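Local coordinates for protein TSC1 N-terminal domain (Chaetomium thermophilum, PDB 7A0M) that probably binds lysosomal phosphoinositide lipids and so brings the TSC complex, a regulator of mTORC1 signalling, to the lysosome, at residues F212-P217 / L252-P257. Sequence-based numbering, arbitrary orientation.
Sequences FVNSGP and LVMLLP
Val-213 and Met-254 carry most of this contact, each with its CB directed at the other segment. Met-254 is a selenomethionine. Their side chains run past each other in opposite directions. One branch of Val-213, CG1, lies alongside the Met-254 chain and touches it at both ends, 4.0 Å from CB and 4.0 Å from the terminal methyl CE. The Met-254 chain is extended through chi2 and then bends at the selenium, with chi3 at 70°. This bend carries CE across to the last helical turn of the partner segment.

The second branch of Val-213 serves the buried side. Its CG2 stands anti to the carbonyl carbon and meets Leu-255 CD2 at 3.9 Å, the two side chains crossing at about a right angle. Leu-220 also packs on Val-213, while Ile-223 and Ile-232 pack on Leu-255, which extends this apolar side.

The other side is the solvent side, and exposed Asn-214 adds only a small area to the contact there. The Met-254 methyl CE rests against it, 3.8 Å from its backbone N and 3.9 Å from its CB. The amide oxygen OD1 is also close to CE, but this is van der Waals contact only. Met-254 itself is partly exposed.

Just past the contact, Gly-216, with positive phi, is the first residue to leave helical geometry.

The contact joins the C-terminal ends of helices 199-214 and 242-255 through side chains. Such apolar packing between helices that are next but one in the sequence is typical of an all-helical, elongated solenoid-like domain, here the N-terminal part of TSC1.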
loop_
_atom_site.group_PDB
_atom_site.type_symbol
_atom_site.label_atom_id
_atom_site.label_comp_id
_atom_site.label_asym_id
_atom_site.label_seq_id
_atom_site.Cartn_x
_atom_site.Cartn_y
_atom_site.Cartn_z
ATOM N N PHE B 212 -7.671 29.428 12.497
ATOM C CA PHE B 212 -8.120 30.189 11.335
ATOM C C PHE B 212 -8.458 29.269 10.168
ATOM O O PHE B 212 -9.548 29.358 9.591
ATOM C CB PHE B 212 -7.050 31.200 10.927
ATOM C CG PHE B 212 -7.414 32.012 9.717
ATOM C CD1 PHE B 212 -8.539 32.820 9.721
ATOM C CD2 PHE B 212 -6.629 31.970 8.577
ATOM C CE1 PHE B 212 -8.876 33.568 8.608
ATOM C CE2 PHE B 212 -6.960 32.717 7.462
ATOM C CZ PHE B 212 -8.083 33.518 7.477
ATOM N N VAL B 213 -7.531 28.379 9.804
ATOM C CA VAL B 213 -7.783 27.444 8.710
ATOM C C VAL B 213 -8.963 26.537 9.033
ATOM O O VAL B 213 -9.733 26.161 8.140
ATOM C CB VAL B 213 -6.508 26.633 8.403
ATOM C CG1 VAL B 213 -6.753 25.649 7.269
ATOM C CG2 VAL B 213 -5.358 27.568 8.060
ATOM N N ASN B 214 -9.140 26.186 10.309
ATOM C CA ASN B 214 -10.237 25.301 10.685
ATOM C C ASN B 214 -11.586 26.003 10.575
ATOM O O ASN B 214 -12.611 25.342 10.373
ATOM C CB ASN B 214 -10.024 24.766 12.098
ATOM C CG ASN B 214 -10.884 23.553 12.396
ATOM O OD1 ASN B 214 -10.565 22.436 11.984
ATOM N ND2 ASN B 214 -11.979 23.764 13.116
ATOM N N SER B 215 -11.608 27.331 10.705
ATOM C CA SER B 215 -12.848 28.090 10.581
ATOM C C SER B 215 -13.360 28.153 9.147
ATOM O O SER B 215 -14.417 28.750 8.911
ATOM C CB SER B 215 -12.653 29.508 11.123
ATOM O OG SER B 215 -11.721 30.231 10.339
ATOM N N GLY B 216 -12.642 27.557 8.198
ATOM C CA GLY B 216 -13.043 27.534 6.812
ATOM C C GLY B 216 -13.123 28.900 6.156
ATOM O O GLY B 216 -14.183 29.310 5.672
ATOM N N PRO B 217 -12.013 29.633 6.120
ATOM C CA PRO B 217 -12.013 30.926 5.444
ATOM C C PRO B 217 -11.753 30.746 3.961
ATOM O O PRO B 217 -11.193 29.721 3.541
ATOM C CB PRO B 217 -10.860 31.672 6.127
ATOM C CG PRO B 217 -9.879 30.586 6.419
ATOM C CD PRO B 217 -10.683 29.322 6.679
ATOM N N LEU B 252 0.975 23.220 8.265
ATOM C CA LEU B 252 1.358 22.899 6.893
ATOM C C LEU B 252 0.462 21.815 6.304
ATOM O O LEU B 252 0.034 21.915 5.149
ATOM C CB LEU B 252 2.824 22.466 6.843
ATOM C CG LEU B 252 3.362 22.101 5.457
ATOM C CD1 LEU B 252 3.302 23.301 4.523
ATOM C CD2 LEU B 252 4.781 21.560 5.548
ATOM N N VAL B 253 0.171 20.770 7.083
ATOM C CA VAL B 253 -0.669 19.680 6.591
ATOM C C VAL B 253 -2.071 20.183 6.263
ATOM O O VAL B 253 -2.702 19.726 5.302
ATOM C CB VAL B 253 -0.696 18.528 7.615
ATOM C CG1 VAL B 253 -1.739 17.488 7.235
ATOM C CG2 VAL B 253 0.676 17.880 7.716
HETATM N N MSE B 254 -2.576 21.136 7.042
HETATM C CA MSE B 254 -3.908 21.682 6.801
HETATM C C MSE B 254 -3.938 22.600 5.581
HETATM O O MSE B 254 -4.974 22.768 4.942
HETATM C CB MSE B 254 -4.407 22.447 8.032
HETATM C CG MSE B 254 -4.604 21.590 9.276
HETATM SE SE MSE B 254 -5.147 22.628 10.842
HETATM C CE MSE B 254 -6.959 23.088 10.292
ATOM N N LEU B 255 -2.788 23.194 5.256
ATOM C CA LEU B 255 -2.753 24.220 4.220
ATOM C C LEU B 255 -2.585 23.626 2.827
ATOM O O LEU B 255 -3.176 24.126 1.862
ATOM C CB LEU B 255 -1.628 25.210 4.510
ATOM C CG LEU B 255 -1.859 26.249 5.607
ATOM C CD1 LEU B 255 -0.536 26.861 6.028
ATOM C CD2 LEU B 255 -2.812 27.322 5.121
ATOM N N LEU B 256 -1.780 22.570 2.708
ATOM C CA LEU B 256 -1.445 22.029 1.392
ATOM C C LEU B 256 -2.650 21.642 0.535
ATOM O O LEU B 256 -2.608 21.907 -0.679
ATOM C CB LEU B 256 -0.496 20.834 1.558
ATOM C CG LEU B 256 0.892 21.162 2.109
ATOM C CD1 LEU B 256 1.730 19.900 2.230
ATOM C CD2 LEU B 256 1.589 22.192 1.233
ATOM N N PRO B 257 -3.722 21.033 1.059
ATOM C CA PRO B 257 -4.860 20.695 0.183
ATOM C C PRO B 257 -5.550 21.899 -0.448
ATOM O O PRO B 257 -6.379 21.704 -1.346
ATOM C CB PRO B 257 -5.815 19.941 1.118
ATOM C CG PRO B 257 -4.944 19.411 2.195
ATOM C CD PRO B 257 -3.894 20.454 2.404
#